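Local coordinates for monomethylamine methyltransferase mtmB1 (Methanosarcina barkeri, PDB 1NTH), which catalyses the transfer of the methyl group of monomethylamine to the corrinoid cofactor of its partner protein MtmC, a step in methanogenesis from methylamine, at residues Ala65-Leu70 / Thr281-Val286; Met58-Phe63 / Ser323-Ile328; Met30-Lys35 / Leu71-Tyr76. One frame throughout, in Å; residues are numbered along the deposited sequence. Where two conformers were deposited one is given.

Contact 1 of 3, residues Ala65-Leu70 / Thr281-Val286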
ATOM      1  N   ALA A  65       0.093  38.507 -28.251  1.00 18.70           N
ATOM      2  CA  ALA A  65      -0.560  39.508 -27.408  1.00 18.08           C
ATOM      3  C   ALA A  65      -0.715  38.983 -25.979  1.00 18.76           C
ATOM      4  O   ALA A  65      -0.424  39.689 -25.012  1.00 18.52           O
ATOM      5  CB  ALA A  65      -1.925  39.864 -27.982  1.00 17.71           C
ATOM      6  N   GLY A  66      -1.179  37.742 -25.852  1.00 18.33           N
ATOM      7  CA  GLY A  66      -1.351  37.151 -24.535  1.00 18.01           C
ATOM      8  C   GLY A  66      -0.032  37.026 -23.791  1.00 17.52           C
ATOM      9  O   GLY A  66       0.044  37.288 -22.590  1.00 18.36           O
ATOM     10  N   PHE A  67       1.009  36.614 -24.511  1.00 17.49           N
ATOM     11  CA  PHE A  67       2.339  36.463 -23.933  1.00 17.98           C
ATOM     12  C   PHE A  67       2.828  37.830 -23.453  1.00 18.94           C
ATOM     13  O   PHE A  67       3.324  37.969 -22.334  1.00 17.43           O
ATOM     14  CB  PHE A  67       3.306  35.918 -24.990  1.00 18.99           C
ATOM     15  CG  PHE A  67       4.675  35.571 -24.457  1.00 19.49           C
ATOM     16  CD1 PHE A  67       5.057  34.241 -24.297  1.00 21.45           C
ATOM     17  CD2 PHE A  67       5.590  36.571 -24.139  1.00 20.62           C
ATOM     18  CE1 PHE A  67       6.329  33.913 -23.829  1.00 21.24           C
ATOM     19  CE2 PHE A  67       6.865  36.256 -23.669  1.00 22.47           C
ATOM     20  CZ  PHE A  67       7.238  34.921 -23.515  1.00 21.17           C
ATOM     21  N   GLU A  68       2.674  38.841 -24.305  1.00 19.72           N
ATOM     22  CA  GLU A  68       3.127  40.187 -23.967  1.00 20.04           C
ATOM     23  C   GLU A  68       2.335  40.786 -22.811  1.00 19.13           C
ATOM     24  O   GLU A  68       2.880  41.531 -21.996  1.00 18.68           O
ATOM     25  CB  GLU A  68       3.019  41.097 -25.194  0.65 22.00           C
ATOM     26  CG  GLU A  68       3.838  42.377 -25.090  0.65 24.40           C
ATOM     27  CD  GLU A  68       3.723  43.251 -26.327  0.65 26.47           C
ATOM     28  OE1 GLU A  68       3.666  42.699 -27.450  0.65 25.95           O
ATOM     29  OE2 GLU A  68       3.702  44.491 -26.178  0.65 26.67           O
ATOM     30  N   MET A  69       1.049  40.463 -22.739  1.00 17.43           N
ATOM     31  CA  MET A  69       0.215  40.953 -21.650  1.00 18.50           C
ATOM     32  C   MET A  69       0.798  40.467 -20.324  1.00 18.88           C
ATOM     33  O   MET A  69       0.989  41.241 -19.386  1.00 19.27           O
ATOM     34  CB  MET A  69      -1.206  40.410 -21.821  0.60 17.86           C
ATOM     35  CG  MET A  69      -2.214  40.885 -20.788  0.60 18.03           C
ATOM     36  SD  MET A  69      -2.788  42.568 -21.095  0.60 18.85           S
ATOM     37  CE  MET A  69      -3.678  42.899 -19.589  0.60 16.82           C
ATOM     38  N   LEU A  70       1.082  39.172 -20.246  1.00 17.65           N
ATOM     39  CA  LEU A  70       1.631  38.602 -19.022  1.00 17.75           C
ATOM     40  C   LEU A  70       3.012  39.164 -18.700  1.00 17.10           C
ATOM     41  O   LEU A  70       3.300  39.508 -17.554  1.00 18.49           O
ATOM     42  CB  LEU A  70       1.714  37.077 -19.146  1.00 17.49           C
ATOM     43  CG  LEU A  70       2.137  36.324 -17.882  1.00 17.83           C
ATOM     44  CD1 LEU A  70       1.141  36.583 -16.755  1.00 18.49           C
ATOM     45  CD2 LEU A  70       2.213  34.831 -18.191  1.00 18.72           C
ATOM     46  N   THR A 281      -3.631  34.138 -18.917  1.00 16.81           N
ATOM     47  CA  THR A 281      -3.852  33.339 -17.716  1.00 17.84           C
ATOM     48  C   THR A 281      -3.638  31.844 -17.953  1.00 18.09           C
ATOM     49  O   THR A 281      -3.339  31.113 -17.009  1.00 17.53           O
ATOM     50  CB  THR A 281      -5.245  33.618 -17.077  1.00 19.80           C
ATOM     51  OG1 THR A 281      -6.296  33.301 -17.994  1.00 21.54           O
ATOM     52  CG2 THR A 281      -5.348  35.089 -16.693  1.00 20.20           C
ATOM     53  N   HIS A 282      -3.780  31.394 -19.201  1.00 16.95           N
ATOM     54  CA  HIS A 282      -3.520  29.989 -19.528  1.00 16.60           C
ATOM     55  C   HIS A 282      -2.015  29.798 -19.333  1.00 16.95           C
ATOM     56  O   HIS A 282      -1.562  28.792 -18.787  1.00 16.86           O
ATOM     57  CB  HIS A 282      -3.869  29.668 -20.989  1.00 15.99           C
ATOM     58  CG  HIS A 282      -5.283  29.226 -21.205  1.00 16.95           C
ATOM     59  ND1 HIS A 282      -6.361  30.078 -21.087  1.00 17.02           N
ATOM     60  CD2 HIS A 282      -5.794  28.020 -21.555  1.00 15.03           C
ATOM     61  CE1 HIS A 282      -7.473  29.416 -21.357  1.00 17.20           C
ATOM     62  NE2 HIS A 282      -7.157  28.166 -21.644  1.00 16.78           N
ATOM     63  N   ILE A 283      -1.239  30.779 -19.789  1.00 16.03           N
ATOM     64  CA  ILE A 283       0.211  30.727 -19.652  1.00 15.18           C
ATOM     65  C   ILE A 283       0.623  30.861 -18.180  1.00 15.75           C
ATOM     66  O   ILE A 283       1.502  30.144 -17.703  1.00 16.11           O
ATOM     67  CB  ILE A 283       0.888  31.853 -20.486  1.00 14.86           C
ATOM     68  CG1 ILE A 283       0.641  31.614 -21.982  1.00 14.94           C
ATOM     69  CG2 ILE A 283       2.385  31.886 -20.210  1.00 16.15           C
ATOM     70  CD1 ILE A 283       1.094  32.771 -22.888  1.00 17.15           C
ATOM     71  N   ASN A 284      -0.017  31.773 -17.456  1.00 14.76           N
ATOM     72  CA  ASN A 284       0.311  31.969 -16.047  1.00 15.26           C
ATOM     73  C   ASN A 284       0.076  30.689 -15.237  1.00 16.35           C
ATOM     74  O   ASN A 284       0.756  30.442 -14.244  1.00 16.74           O
ATOM     75  CB  ASN A 284      -0.521  33.111 -15.456  1.00 17.22           C
ATOM     76  CG  ASN A 284      -0.023  33.542 -14.093  1.00 16.47           C
ATOM     77  OD1 ASN A 284       1.161  33.827 -13.925  1.00 18.92           O
ATOM     78  ND2 ASN A 284      -0.921  33.596 -13.112  1.00 18.50           N
ATOM     79  N   ALA A 285      -0.881  29.877 -15.674  1.00 15.20           N
ATOM     80  CA  ALA A 285      -1.199  28.633 -14.982  1.00 16.50           C
ATOM     81  C   ALA A 285       0.014  27.713 -14.852  1.00 15.71           C
ATOM     82  O   ALA A 285       0.253  27.144 -13.788  1.00 16.15           O
ATOM     83  CB  ALA A 285      -2.321  27.902 -15.715  1.00 14.07           C
ATOM     84  N   VAL A 286       0.782  27.569 -15.926  1.00 17.44           N
ATOM     85  CA  VAL A 286       1.940  26.677 -15.891  1.00 17.69           C
ATOM     86  C   VAL A 286       3.191  27.335 -15.323  1.00 20.31           C
ATOM     87  O   VAL A 286       4.209  26.683 -15.098  1.00 22.35           O
ATOM     88  CB  VAL A 286       2.250  26.115 -17.304  1.00 18.12           C
ATOM     89  CG1 VAL A 286       1.041  25.360 -17.826  1.00 18.24           C
ATOM     90  CG2 VAL A 286       2.624  27.244 -18.268  1.00 20.11           C
TER

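Contact 2 of 3, residues Met58-Phe63 / Ser323-Ile328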
ATOM      1  N   MET A  58      -3.917  35.440 -37.477  1.00 22.91           N
ATOM      2  CA  MET A  58      -4.597  36.176 -36.418  1.00 22.10           C
ATOM      3  C   MET A  58      -4.380  35.453 -35.089  1.00 21.68           C
ATOM      4  O   MET A  58      -4.210  36.085 -34.044  1.00 20.79           O
ATOM      5  CB  MET A  58      -6.095  36.278 -36.724  1.00 21.46           C
ATOM      6  CG  MET A  58      -6.875  37.197 -35.794  1.00 23.24           C
ATOM      7  SD  MET A  58      -6.331  38.921 -35.895  1.00 25.68           S
ATOM      8  CE  MET A  58      -7.138  39.433 -37.415  1.00 25.66           C
ATOM      9  N   MET A  59      -4.376  34.123 -35.134  1.00 20.89           N
ATOM     10  CA  MET A  59      -4.167  33.329 -33.928  1.00 20.27           C
ATOM     11  C   MET A  59      -2.771  33.559 -33.367  1.00 19.75           C
ATOM     12  O   MET A  59      -2.596  33.676 -32.154  1.00 18.78           O
ATOM     13  CB  MET A  59      -4.372  31.844 -34.232  1.00 20.68           C
ATOM     14  CG  MET A  59      -5.815  31.489 -34.537  1.00 20.56           C
ATOM     15  SD  MET A  59      -5.975  29.833 -35.225  1.00 24.72           S
ATOM     16  CE  MET A  59      -5.497  28.844 -33.805  1.00 20.98           C
ATOM     17  N   GLU A  60      -1.776  33.625 -34.248  1.00 20.01           N
ATOM     18  CA  GLU A  60      -0.408  33.851 -33.804  1.00 20.90           C
ATOM     19  C   GLU A  60      -0.278  35.224 -33.154  1.00 19.56           C
ATOM     20  O   GLU A  60       0.455  35.387 -32.180  1.00 19.51           O
ATOM     21  CB  GLU A  60       0.573  33.727 -34.972  1.00 23.19           C
ATOM     22  CG  GLU A  60       2.003  34.073 -34.592  1.00 30.66           C
ATOM     23  CD  GLU A  60       3.008  33.669 -35.653  1.00 35.67           C
ATOM     24  OE1 GLU A  60       2.727  33.875 -36.852  1.00 39.24           O
ATOM     25  OE2 GLU A  60       4.085  33.153 -35.281  1.00 38.73           O
ATOM     26  N   LYS A  61      -0.987  36.213 -33.685  1.00 19.30           N
ATOM     27  CA  LYS A  61      -0.930  37.548 -33.098  1.00 19.22           C
ATOM     28  C   LYS A  61      -1.605  37.536 -31.728  1.00 19.37           C
ATOM     29  O   LYS A  61      -1.163  38.220 -30.806  1.00 19.67           O
ATOM     30  CB  LYS A  61      -1.598  38.568 -34.022  1.00 22.11           C
ATOM     31  CG  LYS A  61      -0.830  38.778 -35.319  1.00 25.52           C
ATOM     32  CD  LYS A  61      -1.371  39.946 -36.125  1.00 27.86           C
ATOM     33  CE  LYS A  61      -2.808  39.716 -36.558  1.00 31.69           C
ATOM     34  NZ  LYS A  61      -3.358  40.902 -37.282  1.00 34.81           N
ATOM     35  N   LEU A  62      -2.668  36.749 -31.593  1.00 19.01           N
ATOM     36  CA  LEU A  62      -3.364  36.644 -30.314  1.00 18.45           C
ATOM     37  C   LEU A  62      -2.437  35.995 -29.290  1.00 17.81           C
ATOM     38  O   LEU A  62      -2.408  36.392 -28.126  1.00 17.66           O
ATOM     39  CB  LEU A  62      -4.641  35.808 -30.454  1.00 18.02           C
ATOM     40  CG  LEU A  62      -5.327  35.411 -29.139  1.00 17.96           C
ATOM     41  CD1 LEU A  62      -5.667  36.658 -28.327  1.00 18.83           C
ATOM     42  CD2 LEU A  62      -6.588  34.604 -29.437  1.00 17.92           C
ATOM     43  N   PHE A  63      -1.675  34.994 -29.721  1.00 18.24           N
ATOM     44  CA  PHE A  63      -0.755  34.330 -28.807  1.00 18.49           C
ATOM     45  C   PHE A  63       0.308  35.318 -28.343  1.00 19.07           C
ATOM     46  O   PHE A  63       0.617  35.401 -27.152  1.00 18.13           O
ATOM     47  CB  PHE A  63      -0.076  33.134 -29.480  1.00 19.40           C
ATOM     48  CG  PHE A  63       0.917  32.435 -28.596  1.00 21.45           C
ATOM     49  CD1 PHE A  63       0.491  31.708 -27.488  1.00 21.58           C
ATOM     50  CD2 PHE A  63       2.282  32.542 -28.841  1.00 23.20           C
ATOM     51  CE1 PHE A  63       1.410  31.094 -26.639  1.00 21.99           C
ATOM     52  CE2 PHE A  63       3.210  31.931 -27.997  1.00 24.16           C
ATOM     53  CZ  PHE A  63       2.770  31.209 -26.893  1.00 22.86           C
ATOM     54  N   SER A 323      -3.904  25.693 -28.192  1.00 18.25           N
ATOM     55  CA  SER A 323      -3.696  24.364 -28.773  1.00 20.22           C
ATOM     56  C   SER A 323      -2.719  24.407 -29.940  1.00 20.78           C
ATOM     57  O   SER A 323      -1.936  23.479 -30.147  1.00 20.71           O
ATOM     58  CB  SER A 323      -5.023  23.779 -29.259  1.00 20.56           C
ATOM     59  OG  SER A 323      -5.923  23.593 -28.184  1.00 23.73           O
ATOM     60  N   GLU A 324      -2.767  25.493 -30.699  1.00 20.28           N
ATOM     61  CA  GLU A 324      -1.903  25.650 -31.858  1.00 21.67           C
ATOM     62  C   GLU A 324      -0.445  25.942 -31.523  1.00 21.31           C
ATOM     63  O   GLU A 324       0.460  25.367 -32.130  1.00 22.20           O
ATOM     64  CB  GLU A 324      -2.442  26.768 -32.758  1.00 24.48           C
ATOM     65  CG  GLU A 324      -1.549  27.092 -33.953  1.00 28.59           C
ATOM     66  CD  GLU A 324      -1.611  26.035 -35.041  1.00 33.16           C
ATOM     67  OE1 GLU A 324      -0.702  26.012 -35.897  1.00 36.43           O
ATOM     68  OE2 GLU A 324      -2.572  25.237 -35.047  1.00 33.97           O
ATOM     69  N   PHE A 325      -0.214  26.815 -30.546  1.00 20.19           N
ATOM     70  CA  PHE A 325       1.144  27.214 -30.207  1.00 20.34           C
ATOM     71  C   PHE A 325       1.792  26.659 -28.946  1.00 20.57           C
ATOM     72  O   PHE A 325       2.957  26.954 -28.681  1.00 20.24           O
ATOM     73  CB  PHE A 325       1.225  28.743 -30.195  1.00 21.92           C
ATOM     74  CG  PHE A 325       0.788  29.366 -31.487  1.00 22.26           C
ATOM     75  CD1 PHE A 325      -0.514  29.827 -31.648  1.00 22.98           C
ATOM     76  CD2 PHE A 325       1.659  29.425 -32.571  1.00 24.27           C
ATOM     77  CE1 PHE A 325      -0.947  30.332 -32.874  1.00 23.44           C
ATOM     78  CE2 PHE A 325       1.238  29.927 -33.800  1.00 24.66           C
ATOM     79  CZ  PHE A 325      -0.069  30.381 -33.952  1.00 23.74           C
ATOM     80  N   THR A 326       1.056  25.871 -28.169  1.00 18.19           N
ATOM     81  CA  THR A 326       1.618  25.279 -26.956  1.00 17.98           C
ATOM     82  C   THR A 326       1.071  23.873 -26.778  1.00 17.43           C
ATOM     83  O   THR A 326       0.198  23.432 -27.529  1.00 19.23           O
ATOM     84  CB  THR A 326       1.253  26.068 -25.671  1.00 17.75           C
ATOM     85  OG1 THR A 326      -0.084  25.741 -25.270  1.00 17.42           O
ATOM     86  CG2 THR A 326       1.350  27.568 -25.906  1.00 19.67           C
ATOM     87  N   ASP A 327       1.592  23.181 -25.772  1.00 17.28           N
ATOM     88  CA  ASP A 327       1.149  21.833 -25.459  1.00 18.22           C
ATOM     89  C   ASP A 327       0.394  21.848 -24.132  1.00 17.90           C
ATOM     90  O   ASP A 327       0.203  20.813 -23.499  1.00 17.70           O
ATOM     91  CB  ASP A 327       2.354  20.896 -25.382  1.00 20.83           C
ATOM     92  CG  ASP A 327       2.943  20.601 -26.749  1.00 25.03           C
ATOM     93  OD1 ASP A 327       4.148  20.289 -26.824  1.00 29.40           O
ATOM     94  OD2 ASP A 327       2.196  20.668 -27.748  1.00 26.87           O
ATOM     95  N   ILE A 328      -0.039  23.036 -23.718  1.00 16.56           N
ATOM     96  CA  ILE A 328      -0.779  23.194 -22.469  1.00 16.83           C
ATOM     97  C   ILE A 328      -2.121  22.469 -22.525  1.00 15.62           C
ATOM     98  O   ILE A 328      -2.918  22.699 -23.432  1.00 17.35           O
ATOM     99  CB  ILE A 328      -1.044  24.691 -22.165  1.00 15.80           C
ATOM    100  CG1 ILE A 328       0.285  25.416 -21.937  1.00 16.95           C
ATOM    101  CG2 ILE A 328      -1.938  24.828 -20.931  1.00 17.67           C
ATOM    102  CD1 ILE A 328       0.141  26.927 -21.758  1.00 17.54           C
TER

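Contact 3 of 3, residues Met30-Lys35 / Leu71-Tyr76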
ATOM      1  N   MET A  30      -6.797  50.644 -14.578  1.00 21.06           N
ATOM      2  CA  MET A  30      -5.779  51.282 -15.397  1.00 21.90           C
ATOM      3  C   MET A  30      -4.786  50.334 -16.070  1.00 22.16           C
ATOM      4  O   MET A  30      -4.813  50.171 -17.285  1.00 20.78           O
ATOM      5  CB  MET A  30      -5.019  52.319 -14.561  1.00 23.29           C
ATOM      6  CG  MET A  30      -3.881  53.009 -15.298  1.00 24.63           C
ATOM      7  SD  MET A  30      -3.119  54.329 -14.324  1.00 27.53           S
ATOM      8  CE  MET A  30      -2.111  53.363 -13.184  1.00 27.88           C
ATOM      9  N   LYS A  31      -3.917  49.703 -15.288  1.00 21.78           N
ATOM     10  CA  LYS A  31      -2.907  48.822 -15.862  1.00 21.07           C
ATOM     11  C   LYS A  31      -3.440  47.718 -16.774  1.00 20.96           C
ATOM     12  O   LYS A  31      -2.985  47.576 -17.911  1.00 20.91           O
ATOM     13  CB  LYS A  31      -2.041  48.227 -14.748  1.00 22.67           C
ATOM     14  CG  LYS A  31      -1.193  49.277 -14.034  1.00 26.91           C
ATOM     15  CD  LYS A  31      -0.311  48.667 -12.962  1.00 30.60           C
ATOM     16  CE  LYS A  31       0.490  49.737 -12.232  1.00 32.13           C
ATOM     17  NZ  LYS A  31       1.402  50.468 -13.151  1.00 34.87           N
ATOM     18  N   ILE A  32      -4.405  46.946 -16.291  1.00 19.73           N
ATOM     19  CA  ILE A  32      -4.968  45.864 -17.094  1.00 20.43           C
ATOM     20  C   ILE A  32      -5.728  46.352 -18.327  1.00 19.77           C
ATOM     21  O   ILE A  32      -5.407  45.962 -19.448  1.00 19.86           O
ATOM     22  CB  ILE A  32      -5.890  44.962 -16.238  1.00 20.09           C
ATOM     23  CG1 ILE A  32      -5.049  44.200 -15.208  1.00 21.34           C
ATOM     24  CG2 ILE A  32      -6.657  43.987 -17.125  1.00 21.62           C
ATOM     25  CD1 ILE A  32      -4.006  43.288 -15.821  1.00 21.72           C
ATOM     26  N   PRO A  33      -6.741  47.216 -18.145  1.00 18.90           N
ATOM     27  CA  PRO A  33      -7.473  47.685 -19.327  1.00 18.56           C
ATOM     28  C   PRO A  33      -6.605  48.417 -20.355  1.00 18.38           C
ATOM     29  O   PRO A  33      -6.822  48.281 -21.557  1.00 20.29           O
ATOM     30  CB  PRO A  33      -8.574  48.567 -18.731  1.00 18.53           C
ATOM     31  CG  PRO A  33      -7.968  49.058 -17.451  1.00 20.02           C
ATOM     32  CD  PRO A  33      -7.290  47.812 -16.916  1.00 19.71           C
ATOM     33  N   MET A  34      -5.621  49.185 -19.894  1.00 18.70           N
ATOM     34  CA  MET A  34      -4.745  49.901 -20.817  1.00 18.84           C
ATOM     35  C   MET A  34      -3.924  48.942 -21.674  1.00 19.61           C
ATOM     36  O   MET A  34      -3.840  49.099 -22.893  1.00 18.61           O
ATOM     37  CB  MET A  34      -3.787  50.825 -20.057  1.00 20.22           C
ATOM     38  CG  MET A  34      -4.382  52.166 -19.656  1.00 20.48           C
ATOM     39  SD  MET A  34      -3.179  53.166 -18.761  1.00 23.44           S
ATOM     40  CE  MET A  34      -2.119  53.720 -20.083  1.00 23.22           C
ATOM     41  N   LYS A  35      -3.317  47.945 -21.040  1.00 19.75           N
ATOM     42  CA  LYS A  35      -2.497  47.001 -21.785  1.00 19.74           C
ATOM     43  C   LYS A  35      -3.304  46.145 -22.757  1.00 18.16           C
ATOM     44  O   LYS A  35      -2.862  45.888 -23.878  1.00 20.05           O
ATOM     45  CB  LYS A  35      -1.715  46.102 -20.827  1.00 20.03           C
ATOM     46  CG  LYS A  35      -0.693  45.215 -21.525  1.00 22.29           C
ATOM     47  CD  LYS A  35       0.339  46.036 -22.283  1.00 24.76           C
ATOM     48  CE  LYS A  35       1.177  46.881 -21.343  1.00 26.03           C
ATOM     49  NZ  LYS A  35       2.216  47.647 -22.079  1.00 28.44           N
ATOM     50  N   LEU A  71       3.861  39.261 -19.716  1.00 17.68           N
ATOM     51  CA  LEU A  71       5.216  39.766 -19.538  1.00 18.60           C
ATOM     52  C   LEU A  71       5.292  41.228 -19.094  1.00 20.03           C
ATOM     53  O   LEU A  71       6.074  41.576 -18.206  1.00 19.94           O
ATOM     54  CB  LEU A  71       6.006  39.597 -20.837  1.00 18.13           C
ATOM     55  CG  LEU A  71       7.416  40.195 -20.833  1.00 19.57           C
ATOM     56  CD1 LEU A  71       8.292  39.476 -19.812  1.00 20.50           C
ATOM     57  CD2 LEU A  71       8.018  40.082 -22.222  1.00 21.24           C
ATOM     58  N   GLU A  72       4.479  42.080 -19.708  1.00 21.67           N
ATOM     59  CA  GLU A  72       4.504  43.510 -19.393  1.00 23.77           C
ATOM     60  C   GLU A  72       3.743  43.912 -18.128  1.00 23.82           C
ATOM     61  O   GLU A  72       4.175  44.808 -17.400  1.00 24.41           O
ATOM     62  CB  GLU A  72       3.975  44.314 -20.577  0.70 26.08           C
ATOM     63  CG  GLU A  72       4.815  44.181 -21.832  0.70 29.76           C
ATOM     64  CD  GLU A  72       6.237  44.675 -21.640  0.70 33.19           C
ATOM     65  OE1 GLU A  72       6.409  45.812 -21.157  0.70 34.86           O
ATOM     66  OE2 GLU A  72       7.182  43.929 -21.980  0.70 35.11           O
ATOM     67  N   CYS A  73       2.621  43.253 -17.861  1.00 22.29           N
ATOM     68  CA  CYS A  73       1.819  43.572 -16.683  1.00 22.14           C
ATOM     69  C   CYS A  73       2.281  42.869 -15.422  1.00 22.39           C
ATOM     70  O   CYS A  73       2.505  43.499 -14.389  1.00 21.26           O
ATOM     71  CB  CYS A  73       0.355  43.205 -16.913  1.00 22.88           C
ATOM     72  SG  CYS A  73      -0.483  44.216 -18.135  1.00 25.67           S
ATOM     73  N   GLY A  74       2.415  41.552 -15.515  1.00 21.41           N
ATOM     74  CA  GLY A  74       2.803  40.772 -14.360  1.00 20.32           C
ATOM     75  C   GLY A  74       1.534  40.339 -13.650  1.00 18.25           C
ATOM     76  O   GLY A  74       0.445  40.371 -14.235  1.00 19.20           O
ATOM     77  N   ILE A  75       1.668  39.951 -12.387  1.00 18.15           N
ATOM     78  CA  ILE A  75       0.535  39.496 -11.595  1.00 17.10           C
ATOM     79  C   ILE A  75       0.409  40.308 -10.310  1.00 16.03           C
ATOM     80  O   ILE A  75       1.385  40.500  -9.587  1.00 18.08           O
ATOM     81  CB  ILE A  75       0.695  38.000 -11.217  1.00 17.05           C
ATOM     82  CG1 ILE A  75       0.794  37.146 -12.487  1.00 16.75           C
ATOM     83  CG2 ILE A  75      -0.467  37.554 -10.347  1.00 16.32           C
ATOM     84  CD1 ILE A  75      -0.459  37.148 -13.346  1.00 16.99           C
ATOM     85  N   TYR A  76      -0.802  40.773 -10.027  1.00 17.32           N
ATOM     86  CA  TYR A  76      -1.061  41.560  -8.830  1.00 18.13           C
ATOM     87  C   TYR A  76      -1.364  40.642  -7.647  1.00 18.26           C
ATOM     88  O   TYR A  76      -2.216  39.757  -7.747  1.00 19.36           O
ATOM     89  CB  TYR A  76      -2.264  42.480  -9.063  1.00 18.52           C
ATOM     90  CG  TYR A  76      -2.528  43.451  -7.933  1.00 20.52           C
ATOM     91  CD1 TYR A  76      -1.726  44.579  -7.760  1.00 22.39           C
ATOM     92  CD2 TYR A  76      -3.565  43.236  -7.028  1.00 20.73           C
ATOM     93  CE1 TYR A  76      -1.951  45.470  -6.714  1.00 23.49           C
ATOM     94  CE2 TYR A  76      -3.799  44.124  -5.974  1.00 22.58           C
ATOM     95  CZ  TYR A  76      -2.987  45.236  -5.827  1.00 23.47           C
ATOM     96  OH  TYR A  76      -3.213  46.124  -4.795  1.00 24.80           O
TER

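Contact 1 of 3, residues Ala65-Leu70 / Thr281-Val286
The ring of Phe67 is met obliquely by CD1 of Ile283. That methyl lies closer to the backbone of its partner helix: Ile283 CD1 is 4.0 Å from Phe67 CA and 4.4 Å from Phe67 CB. It also reaches Gly66, where the nearest atom is the carbonyl carbon. Trp92 meets the Phe67 ring as well, their planes at about 35°. The other flat group is the amide of Asn284; its side chain crosses that of Leu70 at about a right angle. Its OD1 lies 4.0 Å from Leu70 CD1, a van der Waals contact; the hydrogen bond to OD1 comes from Tyr86 OH, while ND2 bonds Gln232. The amide is therefore held from both ends.

Leu70 spans two neighbours with its two methyls. With CG anti to the backbone N (chi1 -174°), the fork opens over Ile283 and Asn284. CD2 meets Ile283 CG2 at 3.6 Å, and CD1 lies by Asn284. Replacing this leucine by alanine removes both methyls and is likely to leave a gap beside Ile283 CG2 and the Asn284 amide.

No hydrogen bond crosses the contact. The segments cross at -59°, with their axes 9.4 Å apart at closest approach. Helix 56-73 thus lies across helix 271-288, which connects strands 263-264 and 293-300 of the parallel TIM-barrel sheet. Helix 88-95 covers Phe67 and Ile283, and helix 24-42 packs against Met69.

Contact 2 of 3, residues Met58-Phe63 / Ser323-Ile328
Aromatic contacts dominate where Phe325 meets Phe63. CB of Phe325 sits over the centre of the Phe63 ring, 4.0 Å from its centroid and 8° off the normal, a CH-pi contact. The two rings are nearly parallel, with planes at 22°, but slid so far apart that they barely overlap. Phe325 CG is anti to its own carbonyl carbon (chi1 -56°), which carries the ring on past Phe63 to the backbone of helix 56-73. There Phe325 CZ lies 3.5 Å from Glu60 CA.

This is a helix C-terminus resting on another helix. Phe325 ends helix 309-325, which leads into strand 330-333 of the TIM barrel, and Thr326 is the first residue to leave helical backbone angles.

Other apolar contacts lie beside the rings. CB of Met59 is at the edge of the Phe325 ring, in plane, and Met59 CE reaches Glu324 CB at 3.8 Å. Thr326 CG2 meets Phe63 CE1 obliquely at 3.6 Å.

No hydrogen bond crosses the contact; the polar groups bond within the 323-328 segment or to residues outside it. Thr326 OG1 accepts from Ile328 N at 3.1 Å, forming an ST turn, and also bonds Ile322 O. Lys115 NZ bonds Ser323 O and Thr326 O and makes a salt bridge with Asp327.

Contact 3 of 3, residues Met30-Lys35 / Leu71-Tyr76
Lys35 and Cys73 meet where helix 24-42 packs over the C-terminal end of helix 56-73. Helix 56-73 ends here and gives way to strand 75-77 through Gly74. Gly74 has positive phi, and a side chain there would be jammed against the carbonyl O of Cys73. The strand then joins a small mixed sheet, separate from the parallel sheet of the TIM barrel.

Lys35 makes much of the contact with its aliphatic chain. CG is anti to the backbone N (chi1 -172°), and the chain then bends at chi2 and chi3. These bends bring CB and CG to the sulfur of Cys73 and CE to Glu72. CB is 3.5 Å from Cys73 SG, and CG is equally near that sulfur. Further out, Lys35 CE lies 3.9 Å from Glu72 CB.

The amino group is directed elsewhere. Lys35 NZ makes a salt bridge with Glu38 of its own helix. Its distance to Glu72 OE1 is 4.7 Å, so these opposite charges are near but not in contact. The Glu72 chain starts toward helix 24-42, then bends, and its carboxylate leads away. Glu72 thus touches Lys35 through its methylene, and the two side chains pass at a slant.

Cys73 is buried, and its first torsion (chi1 -68°) puts SG anti to the carbonyl carbon, facing helix 24-42. Two residues beyond these segments also close in: Met69 touches Ile32 and Lys35, and Trp27 touches Ile32 and Cys73. The Ile32 side chain starts out pointing neither toward nor away from the other segment, but its end comes nearer. Its terminal methyl, CD1, comes to 4.3 Å from Cys73 SG.

How the contacts relate
Going from the N terminus, helix 24-42 is the first to take part, and helix 56-73 follows. Contact 3 joins them, closing a short loop of 35 residues. The other two contacts reach much further along the chain. Contact 1 brings helix 271-288 back to helix 56-73, and contact 2 does the same for the end of helix 309-325. The span of contact 1 lies within that of contact 2; contact 3 crosses both. All three use helix 56-73, in the order 2, 1, 3 along it. Contacts 1 and 2 touch through Ile283 and Phe63, and contacts 1 and 3 through Met69 and Lys35. Contacts 2 and 3 do not touch. Helix 56-73 thus ties two barrel helices to helix 24-42 near the N terminus.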